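Local coordinates for amino acid ABC transporter, binding protein (Thermus thermophilus, PDB 3VV5) that binds the lysine analogue L-thialysine and probably serves as the periplasmic binding protein that hands amino acids to an ABC transporter, at residues 84-88 with 99-103; 122-128 with 185-191; 142-148 with 162-168; 151-155 with 212-216. One frame throughout, in Å; residues are numbered along the deposited sequence.

In the fold
Along the chain, interaction 1 closes before the others open. Interaction 3 is nested inside the loop closed by interaction 2, while interaction 4 crosses both. All four reach one branched mixed sheet. Interactions 2, 3 and 4 sit together: strand 185-189 lies between strands 120-129 and 143-147, and strand 120-129 also pairs with strand 206-222. Centres of interactions 2 and 4 are about 9 Å apart, those of 1 and 3 about 20 Å. Interactions 1 and 4 both touch L-thialysine, with centres about 15 Å apart. The ligand is therefore gripped from two parts of the fold, as in the two-lobed solute-binding proteins of this family.

Interaction 1: 84-88 with 99-103; sequences FDTLL and VIASH. With SLZ (L-thialysine), chain C.
Phe-84 lays its ring against the ring of His-103 in an offset stack, with centroids 4.6 Å apart and planes at 25°. Its CG is anti to the backbone N (chi1 178°), which carries the ring between His-103 and the ligand. The sulfur SG of L-thialysine lies over one face of Phe-84, and Ala-101 O meets the ring edge 3.4 Å from CE1. The backbone then turns, with Leu-87 N hydrogen-bonded to Phe-84 O. Leu-87 points CD1 at the other segment. There it presses on Ala-101 CB at 3.4 Å, a tight carbon pair, and reaches Val-99 CG1 at 4.1 Å. Leu-88 closes the far side of the imidazole. Its CD2 makes a CH-pi contact 3.8 Å from the His-103 ring centroid, so that ring lies between Leu-88 and Phe-84. Arg-109 of helix 107-112 touches Phe-84, Leu-88 and His-103. The two segments share no hydrogen bond, and their polar contacts to the ligand are made by backbone carbonyls. Ala-101 O accepts from ligand NZ at 3.1 Å, and Ser-102 O accepts from ligand N at 3.0 Å. Apolar and aromatic packing shapes this wall of the pocket, while carbonyl oxygens receive both ligand amino groups.

Interaction 2: 122-128 with 185-191; sequences TGGVIVS and TWITDRF
Thr-122 to Ser-128 and Thr-185 to Asp-189 are neighbouring antiparallel strands, buried in the mixed sheet, and their pairing runs on into the start of helix 190-200. The segment axes lie 4.5 Å apart at 160°. Val-125 with Thr-188 and Val-127 with Trp-186 are hydrogen-bonded pairs. Val-125 N to Thr-188 O is 2.7 Å, and Trp-186 N to Val-127 O is 2.8 Å and almost straight at 174°. Ile-126 and Ile-187 form a non-hydrogen-bonded pair between them. Past the strand end, Arg-190 N still donates to Gly-123 O at 3.0 Å.

Val-127 and Trp-186 point the same way, with Val-127 CG2 4.0 Å from Trp-186 CE3. Thr-188 CG2 sits over the centre of one face of the indole, and Asp-171 takes both Trp-186 NE1 and Thr-188 OG1.

Asp-189 is the N-cap of the helix. Its OD2 accepts from Val-192 N and, weakly, from Phe-191 N. With chi1 at 178° the carboxylate swings away from its backbone N and toward the neighbouring strand, where OD1 accepts from Thr-122 OG1 at 2.6 Å, from above the carboxylate plane. An alanine here would be likely to leave the Thr-122 hydroxyl without this acceptor and the first turn of the helix uncapped. Nearest atoms of the Asp-189 side chain and L-thialysine are about 5 Å apart.

Helix 171-180 packs on Val-127 and Trp-186, and Ala-193 of helix 190-200 touches Val-125, Val-127 and Thr-188. Strand 206-222 bonds to the other edge of strand 120-129, and strand 143-147 to the other edge of 185-189.

Interaction 3: 142-148 with 162-168; sequences KVVGVQV and IKEVRTY
Val-144 and Val-146 use both their N-H and C=O groups to bind strand 164-168, the parallel neighbour of strand 143-147. Val-144 N donates to Glu-164 O at 2.9 Å, and Val-144 O accepts from Arg-166 N. Val-146 N donates to Arg-166 O, nearly straight at 169°, and Val-146 O accepts from Tyr-168 N at 2.8 Å. Beyond the strand, Val-148 N donates to Tyr-168 O. At its start Lys-142 O takes Lys-163 N at 2.9 Å and, weakly, Glu-164 N. Gly-145 turns its own N and O to the other side, where Thr-185 and Ile-187 of strand 185-189 satisfy them.

Val-143 N bonds to Asp-184 OD2, Gln-147 O to Thr-150 OG1 and, weakly, Arg-166 NH1 to Arg-182 O. Arg-166 NE forms a salt bridge to Glu-164 OE1 at 2.8 Å, with a weak hydrogen bond. The bend at its chi2 (-106°) helps bring the guanidinium over Val-143, whose CG1 sits over the centre of one face. Tyr-168 OH bonds to Asp-177. Val-146 O lies in the plane of the Tyr-168 ring, at its edge, and Tyr-168 CE1 is 3.8 Å from Gly-145 CA. Gln-147, a ligand-pocket residue, gives NE2 to Glu-43 and to the carbonyl of Gln-169.

On the apolar face, Val-146 CG2 meets Val-165 CG1 at 3.6 Å, and Val-144 CG2 meets Ile-162 CG2. The two strands belong to a beta-alpha-beta unit. Its crossover helix 151-158 packs on Val-146, Val-165 and Thr-167, helix 171-180 touches Gln-147 and Tyr-168, and strand 185-189 flanks strand 143-147.

Interaction 4: 151-155 with 212-216; sequences TYMEA and VFQER. With SLZ (L-thialysine), chain C.
Thr-151 meets Glu-215 through its hydroxyl: OG1 donates to OE1 at 3.0 Å, on the syn side of the carboxylate and 23° out of its plane. Followed from CB, Glu-215 heads toward the helix. Its CG lies between the backbone N and the carbonyl carbon (chi1 63°), and the rest of the chain is extended, which carries the carboxylate across to the ligand. CD sits at the edge of the Phe-213 ring. OE1 also touches Thr-151 CG2. OE2 accepts from the amino N of L-thialysine at 2.9 Å, and a water lies within hydrogen-bonding distance of OE2 and Tyr-152 OH. Helix 151-158 follows strand 143-147 in a beta-alpha-beta unit, and its first turn faces the pocket. Thr-151 N binds the ligand carboxylate O at 2.9 Å. Tyr-152 OH accepts from the ligand N at 3.1 Å, so with Ser-102 O this amino group has three acceptors: a carbonyl, a hydroxyl and a carboxylate. A valine in place of Tyr-152 would probably cost the ligand amino group one acceptor and open a gap beside Phe-213. Tyr-152 CD1 lies 3.7 Å from Phe-213 CZ, near that ring's edge. Ala-155 CB touches Phe-213 CE1 at 3.7 Å and Val-212 CG1 at 4.3 Å.

Interaction 1: 84-88 with 99-103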
# COMPACT_ATOMS: atom_id res chain seq x y z
N PHE A 84 8.03 -2.41 5.56
CA PHE A 84 6.58 -2.34 5.68
C PHE A 84 6.05 -2.83 7.04
O PHE A 84 5.25 -2.13 7.68
CB PHE A 84 5.86 -3.07 4.54
CG PHE A 84 4.35 -3.05 4.66
CD1 PHE A 84 3.62 -1.89 4.39
CD2 PHE A 84 3.66 -4.18 5.09
CE1 PHE A 84 2.22 -1.86 4.52
CE2 PHE A 84 2.25 -4.17 5.22
CZ PHE A 84 1.52 -3.01 4.94
N ASP A 85 6.51 -4.01 7.47
CA ASP A 85 5.97 -4.66 8.69
C ASP A 85 6.27 -3.91 9.99
O ASP A 85 5.73 -4.24 11.05
CB ASP A 85 6.41 -6.13 8.79
CG ASP A 85 7.94 -6.32 8.92
OD1 ASP A 85 8.71 -5.38 8.66
OD2 ASP A 85 8.38 -7.43 9.27
N THR A 86 7.11 -2.89 9.89
CA THR A 86 7.48 -2.08 11.05
C THR A 86 6.67 -0.80 11.18
O THR A 86 6.74 -0.12 12.21
CB THR A 86 8.96 -1.64 11.01
OG1 THR A 86 9.13 -0.55 10.08
CG2 THR A 86 9.90 -2.80 10.66
N LEU A 87 5.90 -0.45 10.14
CA LEU A 87 5.35 0.91 10.02
C LEU A 87 4.29 1.27 11.06
O LEU A 87 4.38 2.32 11.66
CB LEU A 87 4.82 1.21 8.60
CG LEU A 87 5.84 1.41 7.47
CD1 LEU A 87 5.11 1.44 6.15
CD2 LEU A 87 6.69 2.69 7.67
N LEU A 88 3.30 0.41 11.28
CA LEU A 88 2.25 0.74 12.25
C LEU A 88 2.79 0.79 13.68
O LEU A 88 2.43 1.68 14.45
CB LEU A 88 1.06 -0.21 12.13
CG LEU A 88 0.35 -0.22 10.76
CD1 LEU A 88 -0.88 -1.12 10.81
CD2 LEU A 88 0.00 1.21 10.29
N VAL A 99 1.31 7.62 8.52
CA VAL A 99 1.84 6.65 7.58
C VAL A 99 0.91 6.61 6.36
O VAL A 99 -0.32 6.57 6.50
CB VAL A 99 1.94 5.25 8.24
CG1 VAL A 99 2.23 4.14 7.20
CG2 VAL A 99 3.01 5.24 9.32
N ILE A 100 1.51 6.60 5.17
CA ILE A 100 0.78 6.32 3.92
C ILE A 100 1.60 5.34 3.13
O ILE A 100 2.63 5.69 2.55
CB ILE A 100 0.42 7.62 3.12
CG1 ILE A 100 -0.49 7.31 1.92
CG2 ILE A 100 1.67 8.46 2.76
CD1 ILE A 100 -1.06 8.60 1.29
N ALA A 101 1.16 4.08 3.15
CA ALA A 101 1.95 2.97 2.66
C ALA A 101 1.06 1.80 2.22
O ALA A 101 1.42 0.62 2.38
CB ALA A 101 2.94 2.55 3.73
N SER A 102 -0.10 2.13 1.66
CA SER A 102 -1.03 1.17 1.07
C SER A 102 -1.64 0.18 2.07
O SER A 102 -1.92 -0.95 1.70
CB SER A 102 -0.35 0.43 -0.10
OG SER A 102 -0.11 1.31 -1.19
N HIS A 103 -1.87 0.61 3.31
CA HIS A 103 -2.50 -0.28 4.30
C HIS A 103 -3.97 -0.44 4.02
O HIS A 103 -4.73 0.53 4.05
CB HIS A 103 -2.34 0.22 5.74
CG HIS A 103 -0.93 0.16 6.25
ND1 HIS A 103 -0.44 -0.91 6.97
CD2 HIS A 103 0.08 1.05 6.15
CE1 HIS A 103 0.82 -0.68 7.30
NE2 HIS A 103 1.15 0.51 6.82
N SLZ C . -2.34 -3.71 0.67
CA SLZ C . -1.22 -4.30 1.45
CB SLZ C . -0.07 -3.26 1.61
SG SLZ C . 1.47 -3.45 0.65
CD SLZ C . 2.29 -1.94 1.29
CE SLZ C . 3.75 -1.70 0.90
NZ SLZ C . 4.00 -0.25 0.92
C SLZ C . -1.79 -4.55 2.84
O SLZ C . -1.25 -5.43 3.53
OXT SLZ C . -2.76 -3.84 3.19

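Interaction 2: 122-128 with 185-191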
# COMPACT_ATOMS: atom_id res chain seq x y z
N THR A 122 -9.11 -1.04 -3.85
CA THR A 122 -8.30 -1.98 -4.60
C THR A 122 -8.68 -3.41 -4.20
O THR A 122 -9.66 -3.65 -3.51
CB THR A 122 -6.78 -1.71 -4.34
OG1 THR A 122 -5.97 -2.47 -5.24
CG2 THR A 122 -6.37 -2.06 -2.90
N GLY A 123 -7.86 -4.36 -4.62
CA GLY A 123 -8.07 -5.72 -4.17
C GLY A 123 -6.85 -6.54 -4.44
O GLY A 123 -5.95 -6.10 -5.18
N GLY A 124 -6.82 -7.72 -3.82
CA GLY A 124 -5.70 -8.66 -3.94
C GLY A 124 -5.98 -9.64 -5.06
O GLY A 124 -7.10 -10.08 -5.20
N VAL A 125 -4.96 -9.96 -5.85
CA VAL A 125 -5.11 -10.81 -7.04
C VAL A 125 -4.09 -11.95 -7.09
O VAL A 125 -2.96 -11.83 -6.62
CB VAL A 125 -5.05 -10.01 -8.40
CG1 VAL A 125 -6.30 -9.16 -8.62
CG2 VAL A 125 -3.77 -9.15 -8.50
N ILE A 126 -4.53 -13.05 -7.69
CA ILE A 126 -3.65 -14.17 -7.95
C ILE A 126 -2.90 -13.83 -9.22
O ILE A 126 -3.51 -13.45 -10.21
CB ILE A 126 -4.47 -15.47 -8.14
CG1 ILE A 126 -4.90 -16.01 -6.78
CG2 ILE A 126 -3.67 -16.53 -8.95
CD1 ILE A 126 -5.89 -17.15 -6.84
N VAL A 127 -1.58 -13.91 -9.18
CA VAL A 127 -0.82 -13.85 -10.42
C VAL A 127 0.14 -15.02 -10.55
O VAL A 127 0.87 -15.37 -9.61
CB VAL A 127 -0.26 -12.40 -10.79
CG1 VAL A 127 -0.39 -11.38 -9.63
CG2 VAL A 127 1.09 -12.42 -11.46
N SER A 128 0.10 -15.65 -11.72
CA SER A 128 0.92 -16.83 -11.97
C SER A 128 1.62 -16.70 -13.30
O SER A 128 1.45 -15.71 -14.02
CB SER A 128 0.05 -18.11 -11.97
OG SER A 128 -0.75 -18.20 -10.80
N THR A 185 2.67 -19.00 -7.58
CA THR A 185 1.68 -17.92 -7.54
C THR A 185 2.14 -16.80 -6.62
O THR A 185 2.71 -17.07 -5.57
CB THR A 185 0.31 -18.48 -7.10
OG1 THR A 185 -0.26 -19.24 -8.19
CG2 THR A 185 -0.68 -17.35 -6.72
N TRP A 186 1.90 -15.56 -7.03
CA TRP A 186 2.18 -14.37 -6.23
C TRP A 186 0.84 -13.70 -5.95
O TRP A 186 0.06 -13.49 -6.88
CB TRP A 186 3.09 -13.46 -7.07
CG TRP A 186 3.38 -12.08 -6.56
CD1 TRP A 186 3.58 -11.67 -5.27
CD2 TRP A 186 3.56 -10.91 -7.38
NE1 TRP A 186 3.90 -10.31 -5.24
CE2 TRP A 186 3.87 -9.83 -6.53
CE3 TRP A 186 3.49 -10.69 -8.77
CZ2 TRP A 186 4.11 -8.53 -7.01
CZ3 TRP A 186 3.71 -9.40 -9.25
CH2 TRP A 186 4.02 -8.34 -8.37
N ILE A 187 0.53 -13.42 -4.67
CA ILE A 187 -0.70 -12.72 -4.36
C ILE A 187 -0.33 -11.31 -3.99
O ILE A 187 0.46 -11.09 -3.07
CB ILE A 187 -1.53 -13.39 -3.23
CG1 ILE A 187 -2.01 -14.79 -3.66
CG2 ILE A 187 -2.76 -12.52 -2.91
CD1 ILE A 187 -2.91 -15.47 -2.63
N THR A 188 -0.89 -10.35 -4.72
CA THR A 188 -0.50 -8.96 -4.53
C THR A 188 -1.64 -8.05 -4.94
O THR A 188 -2.71 -8.52 -5.28
CB THR A 188 0.79 -8.63 -5.37
OG1 THR A 188 1.33 -7.36 -4.99
CG2 THR A 188 0.50 -8.66 -6.85
N ASP A 189 -1.36 -6.75 -4.94
CA ASP A 189 -2.33 -5.73 -5.31
C ASP A 189 -2.58 -5.71 -6.82
O ASP A 189 -1.62 -5.79 -7.60
CB ASP A 189 -1.81 -4.38 -4.84
CG ASP A 189 -2.71 -3.25 -5.23
OD1 ASP A 189 -3.59 -2.85 -4.40
OD2 ASP A 189 -2.53 -2.74 -6.36
N ARG A 190 -3.84 -5.51 -7.22
CA ARG A 190 -4.21 -5.57 -8.63
C ARG A 190 -3.52 -4.51 -9.50
O ARG A 190 -3.13 -4.79 -10.63
CB ARG A 190 -5.75 -5.48 -8.80
CG ARG A 190 -6.38 -4.20 -8.23
CD ARG A 190 -7.91 -4.18 -8.38
NE ARG A 190 -8.29 -4.11 -9.79
CZ ARG A 190 -9.47 -4.46 -10.28
NH1 ARG A 190 -10.42 -4.93 -9.47
NH2 ARG A 190 -9.71 -4.36 -11.58
N PHE A 191 -3.38 -3.30 -8.96
CA PHE A 191 -2.67 -2.24 -9.69
C PHE A 191 -1.17 -2.48 -9.73
O PHE A 191 -0.52 -2.15 -10.72
CB PHE A 191 -2.96 -0.87 -9.06
CG PHE A 191 -4.41 -0.48 -9.10
CD1 PHE A 191 -5.00 -0.07 -10.30
CD2 PHE A 191 -5.19 -0.54 -7.95
CE1 PHE A 191 -6.35 0.28 -10.36
CE2 PHE A 191 -6.55 -0.19 -7.99
CZ PHE A 191 -7.12 0.22 -9.20

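Interaction 3: 142-148 with 162-168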
# COMPACT_ATOMS: atom_id res chain seq x y z
N LYS A 142 -0.09 -26.04 -4.13
CA LYS A 142 0.78 -25.07 -4.79
C LYS A 142 1.60 -24.27 -3.78
O LYS A 142 1.27 -24.21 -2.59
CB LYS A 142 -0.03 -24.15 -5.72
CG LYS A 142 -0.85 -24.91 -6.76
CD LYS A 142 0.04 -25.53 -7.82
CE LYS A 142 -0.74 -26.46 -8.73
NZ LYS A 142 0.12 -26.83 -9.90
N VAL A 143 2.67 -23.66 -4.27
CA VAL A 143 3.53 -22.83 -3.43
C VAL A 143 3.18 -21.37 -3.74
O VAL A 143 3.26 -20.94 -4.89
CB VAL A 143 5.02 -23.10 -3.71
CG1 VAL A 143 5.91 -22.25 -2.80
CG2 VAL A 143 5.34 -24.60 -3.53
N VAL A 144 2.78 -20.62 -2.72
CA VAL A 144 2.34 -19.24 -2.91
C VAL A 144 3.31 -18.26 -2.23
O VAL A 144 3.72 -18.46 -1.09
CB VAL A 144 0.85 -19.05 -2.43
CG1 VAL A 144 0.39 -17.60 -2.54
CG2 VAL A 144 -0.07 -19.93 -3.25
N GLY A 145 3.69 -17.20 -2.96
CA GLY A 145 4.58 -16.15 -2.43
C GLY A 145 3.81 -14.88 -2.07
O GLY A 145 3.04 -14.37 -2.89
N VAL A 146 4.03 -14.37 -0.85
CA VAL A 146 3.43 -13.10 -0.35
C VAL A 146 4.42 -12.27 0.48
O VAL A 146 5.31 -12.82 1.15
CB VAL A 146 2.22 -13.35 0.57
CG1 VAL A 146 1.06 -13.88 -0.23
CG2 VAL A 146 2.60 -14.34 1.66
N GLN A 147 4.23 -10.96 0.46
CA GLN A 147 4.94 -10.08 1.38
C GLN A 147 4.49 -10.30 2.82
O GLN A 147 3.30 -10.43 3.09
CB GLN A 147 4.73 -8.60 1.00
CG GLN A 147 5.66 -7.71 1.77
CD GLN A 147 5.55 -6.25 1.43
OE1 GLN A 147 4.64 -5.82 0.72
NE2 GLN A 147 6.49 -5.47 1.96
N VAL A 148 5.45 -10.31 3.76
CA VAL A 148 5.14 -10.47 5.18
C VAL A 148 4.31 -9.30 5.71
O VAL A 148 4.46 -8.15 5.26
CB VAL A 148 6.43 -10.64 6.06
CG1 VAL A 148 7.30 -9.38 6.03
CG2 VAL A 148 6.06 -11.05 7.50
N ILE A 162 -3.15 -25.08 0.36
CA ILE A 162 -1.89 -24.55 -0.13
C ILE A 162 -0.73 -25.31 0.50
O ILE A 162 -0.69 -25.50 1.72
CB ILE A 162 -1.76 -23.04 0.14
CG1 ILE A 162 -2.75 -22.26 -0.74
CG2 ILE A 162 -0.30 -22.57 -0.11
CD1 ILE A 162 -2.97 -20.82 -0.33
N LYS A 163 0.21 -25.75 -0.33
CA LYS A 163 1.32 -26.58 0.14
C LYS A 163 2.27 -25.76 1.03
O LYS A 163 2.73 -26.24 2.06
CB LYS A 163 2.06 -27.18 -1.05
CG LYS A 163 3.28 -28.02 -0.70
CD LYS A 163 3.80 -28.72 -1.95
CE LYS A 163 5.29 -29.00 -1.87
NZ LYS A 163 5.62 -29.99 -0.81
N GLU A 164 2.53 -24.52 0.63
CA GLU A 164 3.44 -23.67 1.37
C GLU A 164 3.23 -22.21 1.01
O GLU A 164 3.00 -21.86 -0.15
CB GLU A 164 4.88 -24.08 1.10
CG GLU A 164 5.79 -23.91 2.30
CD GLU A 164 7.25 -23.94 1.91
OE1 GLU A 164 7.70 -23.00 1.22
OE2 GLU A 164 7.94 -24.91 2.31
N VAL A 165 3.29 -21.37 2.04
CA VAL A 165 3.21 -19.92 1.90
C VAL A 165 4.59 -19.33 2.21
O VAL A 165 4.97 -19.21 3.37
CB VAL A 165 2.12 -19.30 2.80
CG1 VAL A 165 1.98 -17.79 2.52
CG2 VAL A 165 0.78 -20.00 2.62
N ARG A 166 5.32 -18.98 1.15
CA ARG A 166 6.63 -18.35 1.27
C ARG A 166 6.45 -16.86 1.53
O ARG A 166 5.70 -16.20 0.82
CB ARG A 166 7.42 -18.51 -0.02
CG ARG A 166 7.74 -19.94 -0.43
CD ARG A 166 9.22 -20.26 -0.20
NE ARG A 166 9.50 -21.66 -0.51
CZ ARG A 166 9.86 -22.12 -1.71
NH1 ARG A 166 10.03 -21.29 -2.73
NH2 ARG A 166 10.07 -23.42 -1.88
N THR A 167 7.14 -16.34 2.53
CA THR A 167 6.99 -14.94 2.92
C THR A 167 8.22 -14.11 2.51
O THR A 167 9.35 -14.60 2.55
CB THR A 167 6.70 -14.78 4.43
OG1 THR A 167 7.73 -15.43 5.18
CG2 THR A 167 5.35 -15.42 4.79
N TYR A 168 7.99 -12.87 2.09
CA TYR A 168 9.06 -12.02 1.57
C TYR A 168 9.06 -10.69 2.30
O TYR A 168 7.99 -10.20 2.68
CB TYR A 168 8.92 -11.81 0.04
CG TYR A 168 9.05 -13.10 -0.75
CD1 TYR A 168 7.99 -14.01 -0.83
CD2 TYR A 168 10.25 -13.43 -1.37
CE1 TYR A 168 8.14 -15.21 -1.52
CE2 TYR A 168 10.40 -14.63 -2.08
CZ TYR A 168 9.34 -15.51 -2.14
OH TYR A 168 9.50 -16.69 -2.83

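Interaction 4: 151-155 with 212-216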
# COMPACT_ATOMS: atom_id res chain seq x y z
N THR A 151 -2.18 -8.15 4.00
CA THR A 151 -3.47 -8.76 3.79
C THR A 151 -3.39 -9.90 2.76
O THR A 151 -4.23 -10.78 2.75
CB THR A 151 -4.50 -7.70 3.38
OG1 THR A 151 -4.04 -7.04 2.20
CG2 THR A 151 -4.60 -6.63 4.46
N TYR A 152 -2.38 -9.88 1.90
CA TYR A 152 -2.14 -10.99 0.95
C TYR A 152 -1.72 -12.25 1.70
O TYR A 152 -2.25 -13.33 1.43
CB TYR A 152 -1.10 -10.61 -0.12
CG TYR A 152 -1.32 -9.21 -0.65
CD1 TYR A 152 -2.56 -8.84 -1.16
CD2 TYR A 152 -0.31 -8.25 -0.59
CE1 TYR A 152 -2.80 -7.53 -1.62
CE2 TYR A 152 -0.53 -6.94 -1.05
CZ TYR A 152 -1.78 -6.59 -1.56
OH TYR A 152 -2.00 -5.30 -2.00
N MET A 153 -0.80 -12.09 2.64
CA MET A 153 -0.42 -13.17 3.55
C MET A 153 -1.64 -13.71 4.32
O MET A 153 -1.86 -14.91 4.34
CB MET A 153 0.65 -12.68 4.53
CG MET A 153 1.16 -13.76 5.49
SD MET A 153 2.57 -13.20 6.43
CE MET A 153 1.81 -12.28 7.75
N GLU A 154 -2.41 -12.82 4.93
CA GLU A 154 -3.60 -13.21 5.69
C GLU A 154 -4.55 -14.03 4.81
O GLU A 154 -5.04 -15.09 5.23
CB GLU A 154 -4.29 -11.97 6.28
CG GLU A 154 -5.70 -12.18 6.84
CD GLU A 154 -6.41 -10.87 7.16
OE1 GLU A 154 -7.61 -10.77 6.85
OE2 GLU A 154 -5.76 -9.94 7.71
N ALA A 155 -4.77 -13.56 3.59
CA ALA A 155 -5.64 -14.26 2.64
C ALA A 155 -5.11 -15.62 2.24
O ALA A 155 -5.88 -16.58 2.16
CB ALA A 155 -5.89 -13.41 1.41
N VAL A 212 -9.10 -12.05 -5.35
CA VAL A 212 -9.31 -12.87 -4.15
C VAL A 212 -10.06 -12.13 -3.02
O VAL A 212 -10.80 -12.76 -2.25
CB VAL A 212 -7.97 -13.45 -3.65
CG1 VAL A 212 -8.05 -13.96 -2.21
CG2 VAL A 212 -7.52 -14.59 -4.58
N PHE A 213 -9.85 -10.81 -2.93
CA PHE A 213 -10.56 -9.95 -1.98
C PHE A 213 -10.42 -8.49 -2.39
O PHE A 213 -9.48 -8.11 -3.12
CB PHE A 213 -10.07 -10.12 -0.53
CG PHE A 213 -8.65 -9.69 -0.31
CD1 PHE A 213 -7.60 -10.58 -0.53
CD2 PHE A 213 -8.35 -8.39 0.10
CE1 PHE A 213 -6.29 -10.20 -0.33
CE2 PHE A 213 -7.03 -7.99 0.29
CZ PHE A 213 -6.00 -8.89 0.08
N GLN A 214 -11.34 -7.68 -1.90
CA GLN A 214 -11.31 -6.25 -2.10
C GLN A 214 -10.98 -5.59 -0.76
O GLN A 214 -11.25 -6.16 0.30
CB GLN A 214 -12.65 -5.76 -2.64
CG GLN A 214 -13.00 -6.33 -4.02
CD GLN A 214 -14.19 -5.63 -4.64
OE1 GLN A 214 -15.34 -5.79 -4.20
NE2 GLN A 214 -13.92 -4.85 -5.69
N GLU A 215 -10.35 -4.41 -0.82
CA GLU A 215 -10.03 -3.65 0.37
C GLU A 215 -10.05 -2.15 0.14
O GLU A 215 -9.83 -1.67 -0.97
CB GLU A 215 -8.69 -4.09 0.99
CG GLU A 215 -7.46 -3.88 0.12
CD GLU A 215 -6.19 -4.47 0.77
OE1 GLU A 215 -6.30 -5.04 1.87
OE2 GLU A 215 -5.10 -4.37 0.18
N ARG A 216 -10.34 -1.44 1.21
CA ARG A 216 -10.22 0.02 1.31
C ARG A 216 -8.87 0.32 1.95
O ARG A 216 -8.54 -0.24 3.00
CB ARG A 216 -11.37 0.58 2.16
CG ARG A 216 -12.78 0.34 1.59
CD ARG A 216 -13.90 0.87 2.52
NE ARG A 216 -13.83 0.32 3.88
CZ ARG A 216 -13.64 1.03 5.00
NH1 ARG A 216 -13.58 0.41 6.18
NH2 ARG A 216 -13.53 2.35 4.96
N SLZ C . -2.34 -3.71 0.67
CA SLZ C . -1.22 -4.30 1.45
CB SLZ C . -0.07 -3.26 1.61
SG SLZ C . 1.47 -3.45 0.65
CD SLZ C . 2.29 -1.94 1.29
CE SLZ C . 3.75 -1.70 0.90
NZ SLZ C . 4.00 -0.25 0.92
C SLZ C . -1.79 -4.55 2.84
O SLZ C . -1.25 -5.43 3.53
OXT SLZ C . -2.76 -3.84 3.19
O HOH W 1 -4.46 -4.82 -2.64